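Local coordinates for protein sgbp-b (PDB 7K44) that probably binds xyloglucan at the cell surface of a human gut Bacteroides, as a glycan-binding partner in the uptake and breakdown of this polysaccharide, at residues Ile101-Leu106 with Pro118-Ala123; Gln260-Ala265 with Gly355-Leu360; Val153-Gly158 with Leu190-Met195; Glu288-Val293 with Glu374-Asn379; Val78-Tyr83 with Ile92-Pro97. One frame throughout, in Å; residues are numbered along the deposited sequence.

Interaction 1 (Ile101-Leu106 with Pro118-Ala123); sequences IDEGSL and PFRRTA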
# COMPACT_ATOMS: atom_id res chain seq x y z
N ILE A 101 -11.87 -3.47 34.34
CA ILE A 101 -12.96 -3.62 33.38
C ILE A 101 -12.44 -4.23 32.08
O ILE A 101 -11.25 -4.14 31.74
CB ILE A 101 -13.63 -2.27 33.12
CG1 ILE A 101 -12.64 -1.31 32.47
CG2 ILE A 101 -14.18 -1.68 34.42
CD1 ILE A 101 -13.26 -0.03 31.97
N ASP A 102 -13.35 -4.86 31.34
CA ASP A 102 -12.96 -5.46 30.06
C ASP A 102 -12.85 -4.41 28.96
O ASP A 102 -11.97 -4.50 28.09
CB ASP A 102 -13.95 -6.54 29.66
CG ASP A 102 -13.74 -7.82 30.44
OD1 ASP A 102 -12.58 -8.11 30.81
OD2 ASP A 102 -14.73 -8.54 30.66
N GLU A 103 -13.73 -3.41 28.98
CA GLU A 103 -13.67 -2.32 28.01
C GLU A 103 -14.40 -1.10 28.54
O GLU A 103 -15.35 -1.21 29.33
CB GLU A 103 -14.21 -2.70 26.63
CG GLU A 103 -15.41 -3.62 26.61
CD GLU A 103 -15.77 -4.03 25.18
OE1 GLU A 103 -15.94 -3.13 24.33
OE2 GLU A 103 -15.88 -5.25 24.91
N GLY A 104 -13.95 0.06 28.09
CA GLY A 104 -14.50 1.34 28.46
C GLY A 104 -13.52 2.44 28.08
O GLY A 104 -13.08 2.51 26.93
N SER A 105 -13.18 3.28 29.04
CA SER A 105 -12.26 4.38 28.79
C SER A 105 -11.28 4.48 29.95
O SER A 105 -11.59 4.10 31.09
CB SER A 105 -12.98 5.73 28.59
OG SER A 105 -14.00 5.65 27.60
N LEU A 106 -10.09 4.99 29.65
CA LEU A 106 -9.11 5.36 30.66
C LEU A 106 -9.06 6.88 30.73
O LEU A 106 -8.93 7.54 29.69
CB LEU A 106 -7.74 4.80 30.29
CG LEU A 106 -6.56 5.12 31.19
CD1 LEU A 106 -6.84 4.81 32.67
CD2 LEU A 106 -5.34 4.36 30.71
N PRO A 118 -10.12 5.40 24.58
CA PRO A 118 -10.71 4.06 24.66
C PRO A 118 -9.75 3.08 25.30
O PRO A 118 -8.53 3.21 25.19
CB PRO A 118 -10.95 3.70 23.18
CG PRO A 118 -10.98 4.99 22.47
CD PRO A 118 -10.03 5.88 23.19
N PHE A 119 -10.30 2.11 26.02
CA PHE A 119 -9.51 1.05 26.64
C PHE A 119 -10.21 -0.29 26.46
O PHE A 119 -11.43 -0.38 26.61
CB PHE A 119 -9.28 1.29 28.15
CG PHE A 119 -8.55 0.16 28.82
CD1 PHE A 119 -7.17 0.04 28.66
CD2 PHE A 119 -9.23 -0.82 29.52
CE1 PHE A 119 -6.50 -1.02 29.22
CE2 PHE A 119 -8.55 -1.88 30.08
CZ PHE A 119 -7.18 -1.98 29.94
N ARG A 120 -9.43 -1.32 26.16
CA ARG A 120 -9.87 -2.70 26.29
C ARG A 120 -8.70 -3.56 26.74
O ARG A 120 -7.54 -3.26 26.45
CB ARG A 120 -10.54 -3.24 25.02
CG ARG A 120 -9.78 -2.95 23.75
CD ARG A 120 -10.43 -3.64 22.55
NE ARG A 120 -10.38 -5.10 22.65
CZ ARG A 120 -11.42 -5.89 22.44
NH1 ARG A 120 -12.60 -5.38 22.11
NH2 ARG A 120 -11.28 -7.21 22.55
N ARG A 121 -9.02 -4.63 27.47
CA ARG A 121 -8.00 -5.46 28.10
C ARG A 121 -7.31 -6.42 27.14
O ARG A 121 -6.21 -6.88 27.44
CB ARG A 121 -8.60 -6.32 29.21
CG ARG A 121 -8.80 -5.63 30.53
CD ARG A 121 -9.02 -6.67 31.63
NE ARG A 121 -9.59 -7.91 31.11
CZ ARG A 121 -8.90 -9.04 30.94
NH1 ARG A 121 -7.61 -9.09 31.24
NH2 ARG A 121 -9.50 -10.12 30.46
N THR A 122 -7.94 -6.75 26.02
CA THR A 122 -7.40 -7.74 25.11
C THR A 122 -7.18 -7.12 23.74
O THR A 122 -7.86 -6.16 23.36
CB THR A 122 -8.35 -8.94 24.97
OG1 THR A 122 -9.65 -8.46 24.63
CG2 THR A 122 -8.43 -9.69 26.29
N ALA A 123 -6.20 -7.66 23.02
CA ALA A 123 -5.87 -7.17 21.69
C ALA A 123 -6.93 -7.58 20.68
O ALA A 123 -7.48 -8.68 20.74
CB ALA A 123 -4.52 -7.73 21.26
O HOH W 1 -11.56 -7.15 26.40
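Pro-118 lies against Ser-105 across a non-hydrogen-bonded antiparallel pair. Phe-119 follows in a hydrogen-bonded pair with Gly-104: Phe-119 N donates to Gly-104 O from above the carbonyl plane, and Gly-104 N answers to Phe-119 O at 3.0 Å, nearer to that carbonyl's plane. CG of Phe-119 stands anti to the backbone N (chi1 176°), which swings CE2, at the ring edge, toward Ile-101 O; Phe-64 meets the ring edge-to-face. The strand pairing itself sets Phe-119 CB 4.4 Å from Leu-106 CB. These are the paired ends of the beta hairpin of strands 103-110 and 114-120. Arg-120, on the same face as Glu-103, sets its CB 4.0 Å from Glu-103 CB, while its guanidinium turns along its own chain and grips Thr-122 side-on, NE to O and NH2 to OG1. Arg-121 N binds Asp-102 O, and its NE makes a salt bridge to Asp-102 OD1 (3.0 Å, 166°), the oxygen lying in the guanidinium plane although the carboxylate is turned 46° from it. Since NH1 also reaches Val-43 O, an alanine here would probably leave Asp-102 without its charge partner and that carbonyl without this donor. Beyond it, a water joins Thr-122 OG1 to Asp-102 O.

Interaction 2 (Gln260-Ala265 with Gly355-Leu360); sequences QLQNGA and GDELAL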
# COMPACT_ATOMS: atom_id res chain seq x y z
N GLN A 260 7.13 5.37 -27.39
CA GLN A 260 6.20 4.24 -27.42
C GLN A 260 6.86 3.01 -26.84
O GLN A 260 8.07 2.80 -27.00
CB GLN A 260 5.75 3.87 -28.84
CG GLN A 260 5.14 5.00 -29.66
CD GLN A 260 6.20 5.83 -30.37
OE1 GLN A 260 7.21 5.30 -30.85
NE2 GLN A 260 5.98 7.13 -30.43
N LEU A 261 6.05 2.17 -26.21
CA LEU A 261 6.39 0.78 -25.93
C LEU A 261 5.34 -0.04 -26.66
O LEU A 261 4.17 -0.09 -26.23
CB LEU A 261 6.35 0.47 -24.44
CG LEU A 261 7.33 1.19 -23.53
CD1 LEU A 261 7.13 0.73 -22.08
CD2 LEU A 261 8.76 0.93 -23.99
N GLN A 262 5.71 -0.63 -27.79
CA GLN A 262 4.80 -1.48 -28.56
C GLN A 262 5.29 -2.89 -28.31
O GLN A 262 6.42 -3.23 -28.68
CB GLN A 262 4.82 -1.13 -30.05
CG GLN A 262 4.66 0.37 -30.30
CD GLN A 262 3.22 0.87 -30.21
OE1 GLN A 262 2.98 1.91 -29.63
NE2 GLN A 262 2.28 0.12 -30.77
N ASN A 263 4.47 -3.71 -27.67
CA ASN A 263 4.90 -4.97 -27.12
C ASN A 263 3.98 -6.09 -27.58
O ASN A 263 2.79 -5.87 -27.81
CB ASN A 263 4.79 -4.96 -25.57
CG ASN A 263 5.38 -3.70 -24.94
OD1 ASN A 263 6.59 -3.58 -24.77
ND2 ASN A 263 4.50 -2.76 -24.56
N GLY A 264 4.53 -7.30 -27.68
CA GLY A 264 3.70 -8.48 -27.79
C GLY A 264 3.44 -9.05 -26.40
O GLY A 264 4.38 -9.34 -25.65
N ALA A 265 2.17 -9.21 -26.04
CA ALA A 265 1.82 -9.78 -24.75
C ALA A 265 1.32 -11.21 -24.93
O ALA A 265 0.95 -11.62 -26.04
CB ALA A 265 0.75 -8.92 -24.06
N GLY A 355 -4.88 -10.75 -32.65
CA GLY A 355 -3.79 -9.88 -32.27
C GLY A 355 -3.27 -10.18 -30.87
O GLY A 355 -3.83 -10.97 -30.12
N ASP A 356 -2.16 -9.52 -30.53
CA ASP A 356 -1.55 -9.72 -29.22
C ASP A 356 -0.94 -8.47 -28.61
O ASP A 356 -0.37 -8.56 -27.51
CB ASP A 356 -0.48 -10.83 -29.28
CG ASP A 356 0.65 -10.52 -30.25
OD1 ASP A 356 0.96 -9.33 -30.46
OD2 ASP A 356 1.23 -11.46 -30.83
N GLU A 357 -1.04 -7.31 -29.26
CA GLU A 357 -0.24 -6.16 -28.86
C GLU A 357 -0.73 -5.55 -27.54
O GLU A 357 -1.93 -5.52 -27.23
CB GLU A 357 -0.26 -5.10 -29.95
CG GLU A 357 0.70 -3.93 -29.70
CD GLU A 357 0.74 -2.97 -30.86
OE1 GLU A 357 -0.29 -2.35 -31.17
OE2 GLU A 357 1.81 -2.85 -31.50
N LEU A 358 0.22 -5.04 -26.78
CA LEU A 358 -0.01 -4.17 -25.63
C LEU A 358 0.80 -2.92 -25.93
O LEU A 358 2.03 -2.99 -26.06
CB LEU A 358 0.46 -4.87 -24.36
CG LEU A 358 0.11 -4.27 -23.00
CD1 LEU A 358 0.28 -5.31 -21.89
CD2 LEU A 358 0.95 -3.06 -22.70
N ALA A 359 0.13 -1.78 -26.11
CA ALA A 359 0.79 -0.55 -26.54
C ALA A 359 0.60 0.59 -25.55
O ALA A 359 -0.51 0.82 -25.05
CB ALA A 359 0.30 -0.10 -27.92
N LEU A 360 1.69 1.32 -25.29
CA LEU A 360 1.70 2.55 -24.52
C LEU A 360 2.40 3.62 -25.35
O LEU A 360 3.47 3.36 -25.90
CB LEU A 360 2.44 2.41 -23.19
CG LEU A 360 1.95 1.38 -22.17
CD1 LEU A 360 2.58 0.03 -22.45
CD2 LEU A 360 2.31 1.86 -20.78
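With CG anti to the carbonyl carbon (chi1 -47°), Asn-263 folds its amide back over the neighbouring strand, where ND2 donates to Leu-358 O at 2.9 Å. Backbone N of Asn-263 binds the same oxygen, and the two donors approach from opposite faces of the carbonyl plane, so one residue grips Leu-358 O twice. Asn-263 OD1 is taken by Tyr-214 OH, which helps fix the amide's rotation. On the other face of the sheet, Gln-262 bends at chi2 (-79°) and lays its amide over Ala-359, NE2 standing 3.5 Å from Ala-359 CB. The extended chain of Glu-357 meets it obliquely, amide and carboxylate 83° apart, and the bond from Gln-262 NE2 to Glu-357 OE2 is weak (3.1 Å). Gln-262 OE1 accepts from Gln-361 NE2, so a leucine in its place would probably leave both Glu-357 and Gln-361 without this amide partner. The backbones run antiparallel, with paired bonds at Leu-261/Leu-360 and Asn-263/Leu-358, and Ala-265 N closes onto Asp-356 O at 3.0 Å. Ala-265 CB rests 4.1 Å from Leu-358 CB. Strands 255-264 and 357-364 are inner neighbours in a five-stranded sheet of the presumed xyloglucan-binding domain, flanked by strands 219-222 and 300-305; Leu-261, Leu-358 and Leu-360 face strand 371-384, where Phe-377 and Phe-380 pack on them.

Interaction 3 (Val153-Gly158 with Leu190-Met195); sequences VSITMG and LAITTM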
# COMPACT_ATOMS: atom_id res chain seq x y z
N VAL A 153 4.42 -10.49 14.92
CA VAL A 153 5.15 -11.75 14.97
C VAL A 153 5.79 -12.08 13.63
O VAL A 153 6.93 -12.55 13.59
CB VAL A 153 4.20 -12.87 15.44
CG1 VAL A 153 4.87 -14.22 15.31
CG2 VAL A 153 3.76 -12.63 16.87
N SER A 154 5.08 -11.84 12.53
CA SER A 154 5.62 -12.20 11.23
C SER A 154 4.85 -11.46 10.16
O SER A 154 3.71 -11.05 10.34
CB SER A 154 5.51 -13.71 10.99
OG SER A 154 4.15 -14.13 10.97
N ILE A 155 5.53 -11.28 9.02
CA ILE A 155 4.90 -10.85 7.78
C ILE A 155 5.31 -11.84 6.71
O ILE A 155 6.51 -12.04 6.47
CB ILE A 155 5.30 -9.41 7.39
CG1 ILE A 155 4.99 -8.45 8.54
CG2 ILE A 155 4.57 -8.99 6.12
CD1 ILE A 155 5.35 -7.01 8.26
N THR A 156 4.33 -12.50 6.09
CA THR A 156 4.60 -13.62 5.21
C THR A 156 3.84 -13.47 3.90
O THR A 156 2.84 -12.76 3.80
CB THR A 156 4.21 -14.95 5.88
OG1 THR A 156 2.80 -14.95 6.15
CG2 THR A 156 4.97 -15.12 7.19
N MET A 157 4.34 -14.18 2.89
CA MET A 157 3.73 -14.18 1.56
C MET A 157 4.08 -15.53 0.94
O MET A 157 5.21 -15.73 0.50
CB MET A 157 4.27 -13.03 0.72
CG MET A 157 5.73 -12.73 0.98
SD MET A 157 6.28 -11.17 0.27
CE MET A 157 5.30 -9.99 1.17
N GLY A 158 3.11 -16.43 0.92
CA GLY A 158 3.44 -17.77 0.45
C GLY A 158 4.48 -18.39 1.36
O GLY A 158 4.35 -18.37 2.59
N LEU A 190 -0.71 -12.43 1.31
CA LEU A 190 0.08 -11.61 2.21
C LEU A 190 -0.56 -11.68 3.59
O LEU A 190 -1.77 -11.48 3.72
CB LEU A 190 0.07 -10.16 1.72
CG LEU A 190 0.66 -9.12 2.67
CD1 LEU A 190 2.15 -9.34 2.84
CD2 LEU A 190 0.35 -7.70 2.18
N ALA A 191 0.24 -11.99 4.61
CA ALA A 191 -0.30 -12.17 5.95
C ALA A 191 0.56 -11.42 6.95
O ALA A 191 1.78 -11.57 6.95
CB ALA A 191 -0.34 -13.66 6.32
N ILE A 192 -0.09 -10.61 7.78
CA ILE A 192 0.56 -9.97 8.92
C ILE A 192 0.02 -10.65 10.17
O ILE A 192 -1.20 -10.65 10.40
CB ILE A 192 0.30 -8.46 8.97
CG1 ILE A 192 0.88 -7.77 7.73
CG2 ILE A 192 0.89 -7.88 10.25
CD1 ILE A 192 0.52 -6.29 7.67
N THR A 193 0.90 -11.23 10.96
CA THR A 193 0.52 -11.93 12.17
C THR A 193 1.05 -11.15 13.36
O THR A 193 2.24 -10.81 13.41
CB THR A 193 1.07 -13.35 12.18
OG1 THR A 193 0.48 -14.10 11.11
CG2 THR A 193 0.74 -14.05 13.50
N THR A 194 0.17 -10.86 14.31
CA THR A 194 0.54 -10.25 15.58
C THR A 194 0.17 -11.22 16.69
O THR A 194 -0.44 -12.26 16.46
CB THR A 194 -0.22 -8.94 15.77
OG1 THR A 194 -1.62 -9.22 15.90
CG2 THR A 194 -0.03 -7.99 14.60
N MET A 195 0.51 -10.83 17.92
CA MET A 195 0.05 -11.61 19.07
C MET A 195 -1.47 -11.66 19.16
O MET A 195 -2.02 -12.57 19.79
CB MET A 195 0.67 -11.06 20.36
CG MET A 195 2.17 -11.25 20.43
SD MET A 195 2.64 -12.99 20.39
CE MET A 195 2.09 -13.53 22.01
O HOH W 2 2.27 -13.80 8.97
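Ile-155 and Leu-190 lie side by side on the buried face of two antiparallel strands, Ile-155 CG2 4.1 Å from Leu-190 CD1. Met-157 reaches the same methyl: in one of its two conformers it bends at chi3 (64°) and brings CE to 3.6 Å from Leu-190 CD1. Ile-192 completes this apolar row, its CG1 facing Ile-155 CG2, and Leu-176, Phe-178 and Phe-204 close over the group from strands 175-179 and 197-204. The opposite face is polar and partly exposed. There Ser-154 OG and Thr-156 OG1 each sit over a partner's CB, Ser-154 OG being 3.4 Å from Thr-193 CB. A water binds both Ser-154 OG and Thr-193 OG1, with a weak bond to Ala-191 O, and Thr-198 OG1 also bonds Thr-193 OG1. At the exposed end, Val-153 and Met-195 cross at about a right angle, Val-153 CG2 touching Met-195 SD at 3.7 Å. A classic beta bulge marks this end: Val-153 N (2.7 Å) and Ser-154 N (3.1 Å) both donate to Thr-193 O. Both strands belong to one sheet of the IPT/TIG domain, an immunoglobulin-like sandwich. The division of chemistry is consistent with a hydrophobic face that anchors this sheet to the domain core, while on the outer face the hydroxyls of Ser-154 and Thr-193 share a water and the backbone groups are met across the strands.

Interaction 4 (Glu288-Val293 with Glu374-Asn379); sequences ECFVAV and EMYFDN. With CA (calcium ion), chain B.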
# COMPACT_ATOMS: atom_id res chain seq x y z
N GLU A 288 3.69 -2.19 -13.01
CA GLU A 288 4.58 -1.45 -12.13
C GLU A 288 5.26 -0.35 -12.94
O GLU A 288 5.62 -0.55 -14.10
CB GLU A 288 5.58 -2.40 -11.48
CG GLU A 288 5.73 -2.15 -9.97
CD GLU A 288 4.58 -2.75 -9.18
OE1 GLU A 288 4.44 -2.47 -7.98
OE2 GLU A 288 3.78 -3.50 -9.78
N CYS A 289 5.37 0.83 -12.33
CA CYS A 289 5.93 2.00 -12.99
C CYS A 289 6.81 2.78 -12.03
O CYS A 289 6.44 3.01 -10.87
CB CYS A 289 4.81 2.90 -13.54
SG CYS A 289 5.39 4.35 -14.44
N PHE A 290 7.99 3.17 -12.51
CA PHE A 290 8.94 3.96 -11.73
C PHE A 290 9.16 5.27 -12.48
O PHE A 290 9.71 5.27 -13.58
CB PHE A 290 10.25 3.19 -11.57
CG PHE A 290 11.26 3.86 -10.65
CD1 PHE A 290 11.96 4.99 -11.07
CD2 PHE A 290 11.53 3.33 -9.40
CE1 PHE A 290 12.90 5.60 -10.23
CE2 PHE A 290 12.47 3.93 -8.56
CZ PHE A 290 13.15 5.07 -8.98
N VAL A 291 8.71 6.38 -11.89
CA VAL A 291 8.92 7.70 -12.47
C VAL A 291 10.14 8.30 -11.79
O VAL A 291 10.09 8.63 -10.60
CB VAL A 291 7.68 8.59 -12.30
CG1 VAL A 291 7.97 10.01 -12.81
CG2 VAL A 291 6.49 7.99 -13.03
N ALA A 292 11.24 8.41 -12.53
CA ALA A 292 12.48 8.90 -11.92
C ALA A 292 12.53 10.41 -11.85
O ALA A 292 13.23 10.96 -10.99
CB ALA A 292 13.69 8.37 -12.68
N VAL A 293 11.83 11.10 -12.75
CA VAL A 293 11.90 12.55 -12.84
C VAL A 293 10.48 13.09 -12.93
O VAL A 293 9.72 12.71 -13.82
CB VAL A 293 12.73 13.01 -14.05
CG1 VAL A 293 12.68 14.53 -14.18
CG2 VAL A 293 14.18 12.55 -13.92
N GLU A 374 11.88 10.40 -17.64
CA GLU A 374 12.61 9.17 -17.34
C GLU A 374 11.70 8.27 -16.52
O GLU A 374 11.44 8.56 -15.34
CB GLU A 374 13.91 9.46 -16.59
CG GLU A 374 14.71 8.20 -16.26
CD GLU A 374 15.88 8.46 -15.32
OE1 GLU A 374 16.18 9.64 -15.04
OE2 GLU A 374 16.49 7.48 -14.84
N MET A 375 11.21 7.19 -17.13
CA MET A 375 10.22 6.33 -16.51
C MET A 375 10.50 4.89 -16.93
O MET A 375 11.05 4.64 -18.00
CB MET A 375 8.81 6.72 -16.94
CG MET A 375 8.47 8.19 -16.75
SD MET A 375 6.98 8.62 -17.65
CE MET A 375 5.92 7.36 -16.99
N TYR A 376 10.08 3.95 -16.09
CA TYR A 376 10.32 2.53 -16.29
C TYR A 376 9.04 1.75 -16.03
O TYR A 376 8.24 2.10 -15.15
CB TYR A 376 11.42 2.02 -15.33
CG TYR A 376 12.69 2.83 -15.40
CD1 TYR A 376 12.83 4.01 -14.70
CD2 TYR A 376 13.73 2.42 -16.22
CE1 TYR A 376 13.99 4.78 -14.79
CE2 TYR A 376 14.90 3.16 -16.31
CZ TYR A 376 15.01 4.34 -15.60
OH TYR A 376 16.18 5.07 -15.72
N PHE A 377 8.87 0.66 -16.78
CA PHE A 377 7.64 -0.12 -16.78
C PHE A 377 7.97 -1.61 -16.74
O PHE A 377 8.91 -2.06 -17.40
CB PHE A 377 6.85 0.13 -18.08
CG PHE A 377 6.38 1.53 -18.26
CD1 PHE A 377 7.18 2.49 -18.85
CD2 PHE A 377 5.11 1.90 -17.83
CE1 PHE A 377 6.73 3.79 -19.01
CE2 PHE A 377 4.66 3.20 -17.98
CZ PHE A 377 5.47 4.14 -18.56
N ASP A 378 7.16 -2.39 -16.01
CA ASP A 378 7.36 -3.83 -15.95
C ASP A 378 6.10 -4.49 -15.43
O ASP A 378 5.19 -3.85 -14.88
CB ASP A 378 8.55 -4.16 -15.02
CG ASP A 378 9.22 -5.51 -15.32
OD1 ASP A 378 8.78 -6.32 -16.18
OD2 ASP A 378 10.25 -5.75 -14.64
N ASN A 379 6.06 -5.81 -15.59
CA ASN A 379 5.10 -6.68 -14.90
C ASN A 379 3.65 -6.30 -15.18
O ASN A 379 2.88 -6.03 -14.26
CB ASN A 379 5.39 -6.75 -13.40
CG ASN A 379 6.57 -7.65 -13.09
OD1 ASN A 379 6.91 -8.52 -13.89
ND2 ASN A 379 7.18 -7.46 -11.92
CA CA B . 10.83 -7.80 -15.91
O HOH W 3 5.89 -5.60 -10.16
O HOH W 4 9.62 11.23 -16.07
O HOH W 5 9.42 -9.17 -14.52
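Asp-378 and Glu-288 form a hydrogen-bonded antiparallel pair, Glu-288 N reaching Asp-378 O at 2.9 Å, while the carboxylate of Asp-378 leads away to the calcium ion. Both its oxygens bind the metal, OD1 and OD2 each 2.5 Å from calcium, in a bidentate grip. A water also on the calcium donates to Asn-379 OD1, and the backbone oxygens of Asn-213, Asp-241 and Lys-243 and the carboxylate of Asp-215 complete the site. Asn-379 ND2 in turn bonds Asp-241 and a second water that makes a weak bond to Glu-288 OE2, so this residue links the metal's ligands to the neighbouring strand. Glu-288 is itself held by Ser-133 and by a salt bridge to Arg-381. Strands 283-291 and 371-384 are adjacent in the larger antiparallel sheet of the presumed xyloglucan-binding domain, and the pairing continues through Phe-290 and Tyr-376. On the Asp-378 face, the rings of these two lie alongside each other but obliquely, centroids 6.0 Å apart, and Trp-331 meets Phe-290 edge-to-face. Tyr-376 OH donates to Glu-374 OE2 at 2.6 Å through the anti lone pair of that oxygen, which steadies a carboxylate pressed against Ala-292 CB (Glu-374 CD 3.4 Å away). On the reverse face, Cys-289 SG stands anti to its own N (chi1 -178°), which brings the sulfur obliquely to the Phe-377 ring in a sulfur-aromatic contact, 4.3 Å from its centroid. Met-375 CE touches both that sulfur and Val-291 CG2, with Met-362 and Leu-360 of strand 357-364 behind Met-375 and Phe-377.

Interaction 5 (Val78-Tyr83 with Ile92-Pro97); sequences VEVTDY and ISFNAP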
# COMPACT_ATOMS: atom_id res chain seq x y z
N VAL A 78 -12.80 1.69 38.17
CA VAL A 78 -11.59 1.17 38.80
C VAL A 78 -10.60 2.33 38.86
O VAL A 78 -10.09 2.77 37.82
CB VAL A 78 -10.97 -0.01 38.03
CG1 VAL A 78 -10.02 -0.78 38.93
CG2 VAL A 78 -12.04 -0.92 37.47
N GLU A 79 -10.30 2.81 40.07
CA GLU A 79 -9.37 3.92 40.21
C GLU A 79 -7.93 3.41 40.22
O GLU A 79 -7.64 2.31 40.69
CB GLU A 79 -9.64 4.71 41.49
CG GLU A 79 -8.78 5.95 41.59
CD GLU A 79 -9.16 6.89 42.72
OE1 GLU A 79 -9.92 6.47 43.62
OE2 GLU A 79 -8.68 8.04 42.69
N VAL A 80 -7.03 4.23 39.68
CA VAL A 80 -5.59 4.03 39.79
C VAL A 80 -5.09 5.00 40.86
O VAL A 80 -5.07 6.21 40.64
CB VAL A 80 -4.91 4.27 38.44
CG1 VAL A 80 -3.40 4.11 38.57
CG2 VAL A 80 -5.46 3.31 37.38
N THR A 81 -4.71 4.48 42.02
CA THR A 81 -4.24 5.35 43.10
C THR A 81 -2.73 5.53 43.12
O THR A 81 -2.25 6.51 43.70
CB THR A 81 -4.71 4.82 44.46
OG1 THR A 81 -4.53 3.39 44.51
CG2 THR A 81 -6.18 5.15 44.66
N ASP A 82 -1.98 4.62 42.50
CA ASP A 82 -0.53 4.62 42.55
C ASP A 82 -0.03 4.79 41.12
O ASP A 82 -0.13 3.86 40.31
CB ASP A 82 -0.02 3.32 43.16
CG ASP A 82 1.49 3.27 43.31
OD1 ASP A 82 2.17 4.27 42.99
OD2 ASP A 82 2.01 2.22 43.74
N TYR A 83 0.50 5.97 40.81
CA TYR A 83 1.04 6.25 39.48
C TYR A 83 2.15 7.29 39.60
O TYR A 83 2.27 7.98 40.61
CB TYR A 83 -0.05 6.75 38.53
CG TYR A 83 -0.78 7.97 39.06
CD1 TYR A 83 -0.28 9.25 38.84
CD2 TYR A 83 -1.95 7.84 39.79
CE1 TYR A 83 -0.94 10.36 39.34
CE2 TYR A 83 -2.61 8.94 40.29
CZ TYR A 83 -2.10 10.20 40.06
OH TYR A 83 -2.75 11.30 40.55
N ILE A 92 2.41 9.08 31.94
CA ILE A 92 1.98 8.62 33.26
C ILE A 92 2.11 7.10 33.30
O ILE A 92 1.57 6.40 32.44
CB ILE A 92 0.51 9.01 33.54
CG1 ILE A 92 0.31 10.52 33.47
CG2 ILE A 92 0.10 8.49 34.91
CD1 ILE A 92 -1.16 10.92 33.42
N SER A 93 2.82 6.59 34.31
CA SER A 93 3.06 5.16 34.43
C SER A 93 2.32 4.60 35.63
O SER A 93 2.28 5.22 36.70
CB SER A 93 4.56 4.87 34.56
OG SER A 93 5.21 5.14 33.33
N PHE A 94 1.75 3.40 35.47
CA PHE A 94 1.12 2.71 36.59
C PHE A 94 0.93 1.24 36.24
O PHE A 94 0.95 0.86 35.07
CB PHE A 94 -0.23 3.34 36.97
CG PHE A 94 -1.27 3.25 35.89
CD1 PHE A 94 -1.37 4.23 34.91
CD2 PHE A 94 -2.15 2.18 35.84
CE1 PHE A 94 -2.33 4.15 33.91
CE2 PHE A 94 -3.12 2.08 34.85
CZ PHE A 94 -3.21 3.07 33.88
N ASN A 95 0.68 0.43 37.27
CA ASN A 95 0.38 -0.99 37.10
C ASN A 95 -1.12 -1.20 37.17
O ASN A 95 -1.81 -0.57 37.98
CB ASN A 95 1.08 -1.81 38.18
CG ASN A 95 2.60 -1.71 38.08
OD1 ASN A 95 3.14 -1.49 37.00
ND2 ASN A 95 3.27 -1.85 39.21
N ALA A 96 -1.64 -2.08 36.31
CA ALA A 96 -3.08 -2.24 36.18
C ALA A 96 -3.68 -2.67 37.52
O ALA A 96 -3.20 -3.64 38.12
CB ALA A 96 -3.41 -3.30 35.14
N PRO A 97 -4.72 -2.00 38.00
CA PRO A 97 -5.36 -2.42 39.25
C PRO A 97 -6.10 -3.74 39.09
O PRO A 97 -6.41 -4.19 37.98
CB PRO A 97 -6.34 -1.28 39.55
CG PRO A 97 -6.59 -0.63 38.22
CD PRO A 97 -5.31 -0.77 37.45
O HOH W 6 0.67 1.42 40.02
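Val-80 and Phe-94 face each other across segments whose end-to-end directions are 137° apart, with no direct hydrogen bond between them; the backbones come nearest at Tyr-83 and Phe-94, CA to CA 4.6 Å. The two side chains cross at about a right angle. Phe-94 has CG set between its backbone N and carbonyl carbon (chi1 64°), a rotation that turns one ring face to Val-80. Both methyls of the valine use that face: Val-80 CG1 presses on Phe-94 CG at 3.5 Å, while CG2 makes a CH-pi contact, 4.1 Å from the ring centroid and 29° off the normal. Val-80 CG2 also reaches Pro-97 CD, and the proline ring carries the apolar surface on to Val-78, whose CG1 meets Pro-97 CG obliquely at 3.5 Å. Strands 78-80 and 91-95 belong to different four-stranded antiparallel sheets, and residues 81-83 carry the chain from the first to the edge of the second, so Val-80 and Phe-94 meet in the interior of a beta sandwich. Phe-64 joins Val-80 and Pro-97 from the first sheet, and Leu-49 and Ile-51 back Phe-94 from the second. At the other end, Tyr-83 CB lies 3.8 Å from Phe-94 CB and touches Ile-92 CG2, which sits obliquely to the tyrosine ring; Ile-59 packs against both Tyr-83 and Ile-92. Tyr-83 CA makes a CA-H...O contact to Ser-93 O. A water bridges the backbones, donating to Asp-82 O and accepting from Asn-95 N (2.9 Å).

Along the chain, interaction 5 comes first, then 1 and 3, while interactions 2 and 4 alternate their segments in the C-terminal part. Interactions 5 and 1 have centres about 14 Å apart and touch within one N-terminal sandwich, where Ile-101 packs on Val-78 and Leu-106 on Phe-94. Interaction 3 stands alone in the IPT/TIG domain, its centre about 25 Å from that of interaction 1 and about 29 Å from that of interaction 4. Interactions 2 and 4 lie in facing sheets of the presumed xyloglucan-binding domain, joined through Phe-377 with Leu-261 and Leu-360. Centres of interactions 5 and 2 are about 66 Å apart, consistent with an elongated protein that holds its glycan-binding domain away from its N-terminal end.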